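Side-chain contacts in ATP-dependent DNA helicase (Mycobacterium smegmatis, PDB 5V9X), which probably couples ATP hydrolysis to 3'-to-5' tracking along single-stranded DNA, so unwinding RNA:DNA duplexes: residues V67-P70 with G74-L77; V113-R118 with V367-K372; L385-D390 with G409-G414. All coordinates share one frame; numbering follows the deposited sequence.

In the fold
The three contacts cluster about the nucleotide cleft of a helicase core built from two parallel, RecA-like sheets. Along the chain they follow one another without overlap. Contact 1 joins strand 64-68 of the first sheet to helix 75-88, and contact 3 lies in the second domain, in the loop between strands 378-381 and 394-400 and on helix 406-413; their centres are about 13 Å apart and both touch the ATP analogue. Contact 2 bridges the domains, setting helix 107-116 against helix 361-372. Its centre is about 18 Å from that of contact 1 and about 15 Å from that of contact 3, which it meets at D390. Nucleotide binding and domain closure are thus probably coupled.

Contact 1 (V67-P70 with G74-L77); sequences VIAP and GKTL. With ANP (phosphoaminophosphonic acid-adenylate ester), chain C.
K75, in the first turn of helix 75-88, reaches back to the loop that follows strand 64-68, and its NZ donates a hydrogen bond to A69 O at 2.9 Å, standing above the carbonyl plane. The tightly packed part is aliphatic. V67 CG1 lies 4.1 Å from K75 CD, the two side chains running alongside in opposite senses, and the methyl A69 CB meets the same K75 CD at 4.2 Å; a small residue suits this place, because the lysine stem must run close to the backbone. L225 of strand 221-226 touches both V67 and K75, while A51 and A55 of helix 50-60 pack on A69 and V67. P70 belongs to the looser side: partly exposed, it points away from 74-77 and rests on A252 and K254.

Bends at chi3 and chi4 (-71° and -68°) curl the lysine round to the analogue, where K75 NZ binds O2B at 2.5 Å and O3G at 2.6 Å. T76 grips O2A twice, through its backbone N and through OG1 at 2.9 Å, and the amides of G74 and K75 add weak bonds. G74, with positive phi, lies close against the adenine, which suits a residue without a side chain. This strand-loop-helix fits a Walker A P-loop, and its donors, with the nearby magnesium ion, probably offset the charge of the phosphates.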
# COMPACT_ATOMS: atom_id res chain seq x y z
N VAL A 67 10.55 7.36 -14.87
CA VAL A 67 11.72 7.93 -14.23
C VAL A 67 11.92 7.24 -12.89
O VAL A 67 11.03 7.26 -12.03
CB VAL A 67 11.58 9.46 -14.05
CG1 VAL A 67 12.88 10.05 -13.52
CG2 VAL A 67 11.20 10.10 -15.38
N ILE A 68 13.09 6.63 -12.71
CA ILE A 68 13.42 5.88 -11.50
C ILE A 68 14.65 6.55 -10.90
O ILE A 68 15.77 6.39 -11.41
CB ILE A 68 13.67 4.40 -11.78
CG1 ILE A 68 12.48 3.79 -12.52
CG2 ILE A 68 13.95 3.65 -10.49
CD1 ILE A 68 12.75 2.40 -13.05
N ALA A 69 14.46 7.31 -9.82
CA ALA A 69 15.54 8.05 -9.19
C ALA A 69 15.17 8.29 -7.74
O ALA A 69 13.98 8.31 -7.40
CB ALA A 69 15.80 9.38 -9.91
N PRO A 70 16.16 8.48 -6.85
CA PRO A 70 15.86 8.66 -5.42
C PRO A 70 15.02 9.90 -5.12
O PRO A 70 14.67 10.67 -6.02
CB PRO A 70 17.25 8.76 -4.78
CG PRO A 70 18.17 9.12 -5.89
CD PRO A 70 17.61 8.45 -7.11
N GLY A 74 14.50 15.63 -8.07
CA GLY A 74 13.75 16.58 -8.87
C GLY A 74 12.95 15.92 -9.98
O GLY A 74 12.99 16.37 -11.13
N LYS A 75 12.24 14.85 -9.64
CA LYS A 75 11.44 14.15 -10.65
C LYS A 75 10.21 14.95 -11.06
O LYS A 75 9.67 14.72 -12.14
CB LYS A 75 11.03 12.77 -10.13
CG LYS A 75 12.22 11.84 -9.88
CD LYS A 75 11.76 10.41 -9.63
CE LYS A 75 11.09 10.25 -8.28
NZ LYS A 75 12.05 10.42 -7.16
N THR A 76 9.76 15.89 -10.22
CA THR A 76 8.62 16.73 -10.58
C THR A 76 8.91 17.56 -11.82
O THR A 76 8.16 17.53 -12.80
CB THR A 76 8.24 17.64 -9.41
OG1 THR A 76 7.87 16.85 -8.27
CG2 THR A 76 7.09 18.56 -9.79
N LEU A 77 10.01 18.32 -11.79
CA LEU A 77 10.37 19.13 -12.96
C LEU A 77 10.78 18.26 -14.14
O LEU A 77 10.65 18.68 -15.29
CB LEU A 77 11.48 20.11 -12.61
CG LEU A 77 11.10 21.29 -11.71
CD1 LEU A 77 12.31 22.14 -11.39
CD2 LEU A 77 10.00 22.13 -12.34
PG ANP C . 10.20 12.29 -4.28
O1G ANP C . 10.08 12.09 -2.80
O2G ANP C . 8.77 12.53 -4.90
O3G ANP C . 10.86 11.02 -4.94
PB ANP C . 11.29 13.98 -6.18
O1B ANP C . 9.88 14.07 -6.84
O2B ANP C . 12.09 12.91 -6.85
N3B ANP C . 11.16 13.65 -4.55
PA ANP C . 11.23 16.69 -6.13
O1A ANP C . 10.23 16.62 -5.03
O2A ANP C . 10.63 17.03 -7.49
O3A ANP C . 12.02 15.33 -6.34
O5' ANP C . 12.36 17.73 -5.75
C5' ANP C . 13.17 17.73 -4.53
C4' ANP C . 13.48 19.16 -4.15
O4' ANP C . 14.59 19.66 -4.95
C3' ANP C . 12.34 20.13 -4.43
O3' ANP C . 12.45 21.25 -3.57
C2' ANP C . 12.63 20.56 -5.87
O2' ANP C . 11.82 21.67 -6.31
C1' ANP C . 14.15 20.69 -5.81
N9 ANP C . 14.86 20.53 -7.09
C8 ANP C . 14.37 20.09 -8.29
N7 ANP C . 15.27 20.04 -9.25
C5 ANP C . 16.42 20.50 -8.64
C6 ANP C . 17.74 20.69 -9.11
N6 ANP C . 18.11 20.43 -10.36
N1 ANP C . 18.66 21.16 -8.24
C2 ANP C . 18.28 21.42 -6.98
N3 ANP C . 17.08 21.28 -6.43
C4 ANP C . 16.19 20.81 -7.31

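Contact 2 (V113-R118 with V367-K372); sequences VERNLR and VEDDLK. With GOL (glycerol), chain D.
The flat guanidinium of R115 carries the methylene K372 CG over one face, 3.6 Å above its plane and over its centre. At its edge sits a glycerol, probably from the crystallisation liquor, whose O3 accepts a hydrogen bond from R115 NH1 at 3.0 Å. D369 approaches obliquely, R115 NH1 to D369 OD2 being a long salt bridge of 3.6 Å; the glycerol spans this pair as well, since its O2 donates to the same carboxylate oxygen. The second flat group, the amide of N116, is used in its own plane: K372 NZ donates a hydrogen bond to N116 OD1 at 2.7 Å, on a lone pair, with a C=O...N angle of 134°.

One lysine serves both groups because its chain turns at chi2 (70°): the part near the backbone runs alongside the arginine, in the opposite sense, and the extended remainder carries the ammonium on to the asparagine. Here the two RecA-like domains of the helicase face each other, helix 107-116 coming from the first and helix 361-372 from the second. R115 suits the exposed side of this interface, where a long, extended chain (CG anti to the backbone N, chi1 180°) can span to the other helix; it also touches a crystal neighbour, which may influence its pose.

K372 is held further by a salt bridge to D112 and a hydrogen bond to D390 O, while N116 ND2 makes a weak bond to D390 OD2. These acidic and carbonyl oxygens would help K372 tolerate the like charge of R115. Within the second domain, E368 is hydrogen-bonded to H355 and D370 forms a salt bridge with R353, fastening helix 361-372 to strand 352-355.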
# COMPACT_ATOMS: atom_id res chain seq x y z
N VAL A 113 2.02 19.51 -4.89
CA VAL A 113 2.48 19.74 -6.26
C VAL A 113 1.93 21.05 -6.78
O VAL A 113 2.63 21.81 -7.47
CB VAL A 113 2.09 18.55 -7.16
CG1 VAL A 113 2.41 18.87 -8.61
CG2 VAL A 113 2.82 17.30 -6.73
N GLU A 114 0.66 21.36 -6.48
CA GLU A 114 0.08 22.62 -6.94
C GLU A 114 0.85 23.81 -6.39
O GLU A 114 1.12 24.77 -7.12
CB GLU A 114 -1.39 22.71 -6.53
CG GLU A 114 -2.02 24.05 -6.90
CD GLU A 114 -3.43 24.22 -6.39
OE1 GLU A 114 -3.76 23.64 -5.34
OE2 GLU A 114 -4.21 24.94 -7.05
N ARG A 115 1.21 23.76 -5.11
CA ARG A 115 1.95 24.86 -4.51
C ARG A 115 3.36 24.96 -5.09
O ARG A 115 3.85 26.07 -5.34
CB ARG A 115 2.01 24.68 -2.99
CG ARG A 115 2.76 25.77 -2.27
CD ARG A 115 2.48 25.74 -0.79
NE ARG A 115 3.11 26.86 -0.10
CZ ARG A 115 2.91 27.16 1.18
NH1 ARG A 115 2.11 26.42 1.93
NH2 ARG A 115 3.53 28.21 1.71
N ASN A 116 4.01 23.82 -5.32
CA ASN A 116 5.39 23.83 -5.82
C ASN A 116 5.49 24.17 -7.30
O ASN A 116 6.57 24.55 -7.76
CB ASN A 116 6.04 22.47 -5.56
CG ASN A 116 6.63 22.37 -4.16
OD1 ASN A 116 5.91 22.12 -3.20
ND2 ASN A 116 7.94 22.57 -4.06
N LEU A 117 4.40 24.05 -8.06
CA LEU A 117 4.44 24.49 -9.45
C LEU A 117 4.44 26.00 -9.58
O LEU A 117 4.64 26.52 -10.68
CB LEU A 117 3.26 23.90 -10.23
CG LEU A 117 3.33 22.42 -10.59
CD1 LEU A 117 2.03 21.98 -11.24
CD2 LEU A 117 4.52 22.14 -11.50
N ARG A 118 4.20 26.73 -8.48
CA ARG A 118 4.24 28.18 -8.55
C ARG A 118 5.65 28.70 -8.78
O ARG A 118 5.83 29.73 -9.43
CB ARG A 118 3.64 28.77 -7.27
CG ARG A 118 2.18 28.42 -7.06
CD ARG A 118 1.57 29.21 -5.92
NE ARG A 118 0.14 29.47 -6.13
CZ ARG A 118 -0.84 28.72 -5.63
NH1 ARG A 118 -0.56 27.66 -4.88
NH2 ARG A 118 -2.10 29.04 -5.88
N VAL A 367 -2.26 22.02 8.81
CA VAL A 367 -1.09 21.22 9.18
C VAL A 367 -0.06 21.22 8.06
O VAL A 367 1.14 21.35 8.30
CB VAL A 367 -1.53 19.80 9.57
CG1 VAL A 367 -0.33 18.88 9.68
CG2 VAL A 367 -2.30 19.82 10.88
N GLU A 368 -0.52 21.07 6.81
CA GLU A 368 0.40 21.10 5.68
C GLU A 368 1.03 22.48 5.51
O GLU A 368 2.22 22.59 5.19
CB GLU A 368 -0.32 20.69 4.40
CG GLU A 368 -0.88 19.28 4.43
CD GLU A 368 -1.88 19.03 3.31
OE1 GLU A 368 -1.77 19.68 2.25
OE2 GLU A 368 -2.79 18.19 3.51
N ASP A 369 0.24 23.54 5.71
CA ASP A 369 0.77 24.89 5.53
C ASP A 369 1.79 25.24 6.60
O ASP A 369 2.87 25.76 6.30
CB ASP A 369 -0.38 25.90 5.52
CG ASP A 369 0.03 27.26 4.97
OD1 ASP A 369 0.99 27.86 5.50
OD2 ASP A 369 -0.60 27.72 3.99
N ASP A 370 1.47 24.95 7.87
CA ASP A 370 2.41 25.23 8.95
C ASP A 370 3.63 24.32 8.90
O ASP A 370 4.68 24.69 9.43
CB ASP A 370 1.71 25.10 10.30
CG ASP A 370 0.70 26.20 10.54
OD1 ASP A 370 0.76 27.22 9.83
OD2 ASP A 370 -0.16 26.04 11.44
N LEU A 371 3.52 23.14 8.28
CA LEU A 371 4.68 22.30 8.06
C LEU A 371 5.53 22.83 6.90
O LEU A 371 6.76 22.81 6.98
CB LEU A 371 4.25 20.86 7.77
CG LEU A 371 5.34 19.81 7.59
CD1 LEU A 371 6.16 19.66 8.85
CD2 LEU A 371 4.73 18.48 7.18
N LYS A 372 4.87 23.30 5.84
CA LYS A 372 5.59 23.87 4.70
C LYS A 372 6.46 25.05 5.12
O LYS A 372 7.55 25.25 4.56
CB LYS A 372 4.59 24.29 3.62
CG LYS A 372 5.20 24.56 2.25
CD LYS A 372 5.67 23.27 1.60
CE LYS A 372 5.97 23.46 0.13
NZ LYS A 372 6.28 22.16 -0.54
C1 GOL D . -2.57 23.55 2.03
O1 GOL D . -3.42 24.51 1.44
C2 GOL D . -1.15 24.10 2.09
O2 GOL D . -1.16 25.48 1.77
C3 GOL D . -0.29 23.36 1.07
O3 GOL D . 1.07 23.64 1.28

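Contact 3 (L385-D390 with G409-G414); sequences LELGID and GLQRVG. With ANP (phosphoaminophosphonic acid-adenylate ester), chain C.
E386 and R412 form the charged pair of the first shell: R412 NE donates to E386 OE1 at 3.4 Å, a weak but fairly straight bond (164°) within a salt bridge. The carboxylate oxygen lies at the edge of the guanidinium, near its plane, although the two flat groups are turned 63° apart. Behind the charges the stems touch, E386 CG against R412 CG at 3.7 Å. L387 supplies the apolar contact, its methyl CD2 meeting the amide carbon Q411 CD at 3.6 Å as well as Q411 CG. A bend at chi2 (-73°) sets the side chain of Q411 against the methyl. Further along the loop, D390 OD2 accepts a hydrogen bond from the analogue's ribose O3' at 2.6 Å.

A second shell fixes these groups. R412 NH1 is hydrogen-bonded to Q399 OE1, its strongest polar partner, and to N298 OD1, so an arginine suits a site where several acceptors must be gathered at once. Q411 NE2 donates to T228 OG1 of the first domain, and L387 is received there by L106, E192, H194 and A195. D390 OD1 is hydrogen-bonded to H418 ND1.

G388 turns the loop with positive phi close to the gamma phosphate. Helix 406-413 leads on to R415 and H418, both hydrogen-bonded to the analogue. In sequence and position the two segments correspond to motifs V and VI of superfamily 2 helicases, which line the nucleotide cleft from the second RecA-like domain.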
# COMPACT_ATOMS: atom_id res chain seq x y z
N LEU A 385 1.05 11.19 4.35
CA LEU A 385 2.20 12.01 4.02
C LEU A 385 3.40 11.16 3.61
O LEU A 385 4.54 11.63 3.70
CB LEU A 385 2.58 12.92 5.19
CG LEU A 385 1.51 13.87 5.74
CD1 LEU A 385 2.12 14.77 6.81
CD2 LEU A 385 0.90 14.68 4.63
N GLU A 386 3.16 9.93 3.16
CA GLU A 386 4.27 9.02 2.88
C GLU A 386 5.03 9.41 1.63
O GLU A 386 6.24 9.18 1.54
CB GLU A 386 3.74 7.58 2.75
CG GLU A 386 4.77 6.58 2.24
CD GLU A 386 4.25 5.15 2.21
OE1 GLU A 386 3.47 4.78 3.10
OE2 GLU A 386 4.64 4.40 1.28
N LEU A 387 4.36 10.03 0.66
CA LEU A 387 4.90 10.15 -0.69
C LEU A 387 4.98 11.61 -1.13
O LEU A 387 4.11 12.42 -0.80
CB LEU A 387 4.04 9.37 -1.68
CG LEU A 387 3.88 7.88 -1.37
CD1 LEU A 387 2.68 7.31 -2.10
CD2 LEU A 387 5.15 7.13 -1.76
N GLY A 388 6.04 11.92 -1.88
CA GLY A 388 6.06 13.08 -2.75
C GLY A 388 6.27 14.44 -2.13
O GLY A 388 6.97 15.27 -2.72
N ILE A 389 5.68 14.70 -0.96
CA ILE A 389 5.68 16.05 -0.39
C ILE A 389 7.10 16.56 -0.25
O ILE A 389 8.04 15.79 0.01
CB ILE A 389 4.95 16.08 0.96
CG1 ILE A 389 5.62 15.15 1.97
CG2 ILE A 389 3.48 15.74 0.78
CD1 ILE A 389 5.16 15.35 3.39
N ASP A 390 7.28 17.86 -0.44
CA ASP A 390 8.59 18.51 -0.44
C ASP A 390 8.59 19.59 0.64
O ASP A 390 8.44 20.78 0.35
CB ASP A 390 8.90 19.08 -1.82
CG ASP A 390 10.19 19.87 -1.84
OD1 ASP A 390 11.23 19.33 -1.41
OD2 ASP A 390 10.15 21.04 -2.28
N GLY A 409 9.32 2.46 3.86
CA GLY A 409 10.34 3.04 4.73
C GLY A 409 11.28 3.97 3.99
O GLY A 409 11.71 4.99 4.53
N LEU A 410 11.62 3.62 2.74
CA LEU A 410 12.44 4.50 1.92
C LEU A 410 11.66 5.74 1.49
O LEU A 410 12.24 6.82 1.34
CB LEU A 410 12.95 3.75 0.69
CG LEU A 410 14.09 2.75 0.91
CD1 LEU A 410 14.29 1.91 -0.32
CD2 LEU A 410 15.37 3.49 1.28
N GLN A 411 10.35 5.60 1.27
CA GLN A 411 9.54 6.75 0.89
C GLN A 411 9.28 7.66 2.09
O GLN A 411 9.34 8.89 1.96
CB GLN A 411 8.23 6.28 0.27
CG GLN A 411 8.39 5.64 -1.10
CD GLN A 411 8.69 6.65 -2.20
OE1 GLN A 411 8.83 7.85 -1.94
NE2 GLN A 411 8.80 6.16 -3.43
N ARG A 412 8.99 7.07 3.25
CA ARG A 412 8.70 7.87 4.44
C ARG A 412 9.92 8.65 4.90
O ARG A 412 9.87 9.88 5.06
CB ARG A 412 8.18 6.96 5.56
CG ARG A 412 6.78 6.42 5.30
CD ARG A 412 6.26 5.61 6.47
NE ARG A 412 4.99 4.95 6.13
CZ ARG A 412 4.29 4.20 6.98
NH1 ARG A 412 4.72 4.01 8.22
NH2 ARG A 412 3.15 3.65 6.58
N VAL A 413 11.05 7.96 5.11
CA VAL A 413 12.27 8.64 5.53
C VAL A 413 12.70 9.66 4.49
O VAL A 413 13.33 10.68 4.82
CB VAL A 413 13.38 7.61 5.82
CG1 VAL A 413 14.71 8.30 6.12
CG2 VAL A 413 12.98 6.71 6.98
N GLY A 414 12.35 9.44 3.22
CA GLY A 414 12.69 10.38 2.16
C GLY A 414 12.11 11.77 2.36
O GLY A 414 12.62 12.72 1.77
PG ANP C . 10.20 12.29 -4.28
O1G ANP C . 10.08 12.09 -2.80
O2G ANP C . 8.77 12.53 -4.90
O3G ANP C . 10.86 11.02 -4.94
PB ANP C . 11.29 13.98 -6.18
O1B ANP C . 9.88 14.07 -6.84
O2B ANP C . 12.09 12.91 -6.85
N3B ANP C . 11.16 13.65 -4.55
PA ANP C . 11.23 16.69 -6.13
O1A ANP C . 10.23 16.62 -5.03
O2A ANP C . 10.63 17.03 -7.49
O3A ANP C . 12.02 15.33 -6.34
O5' ANP C . 12.36 17.73 -5.75
C5' ANP C . 13.17 17.73 -4.53
C4' ANP C . 13.48 19.16 -4.15
O4' ANP C . 14.59 19.66 -4.95
C3' ANP C . 12.34 20.13 -4.43
O3' ANP C . 12.45 21.25 -3.57
C2' ANP C . 12.63 20.56 -5.87
O2' ANP C . 11.82 21.67 -6.31
C1' ANP C . 14.15 20.69 -5.81
N9 ANP C . 14.86 20.53 -7.09
C8 ANP C . 14.37 20.09 -8.29
N7 ANP C . 15.27 20.04 -9.25
C5 ANP C . 16.42 20.50 -8.64
C6 ANP C . 17.74 20.69 -9.11
N6 ANP C . 18.11 20.43 -10.36
N1 ANP C . 18.66 21.16 -8.24
C2 ANP C . 18.28 21.42 -6.98
N3 ANP C . 17.08 21.28 -6.43
C4 ANP C . 16.19 20.81 -7.31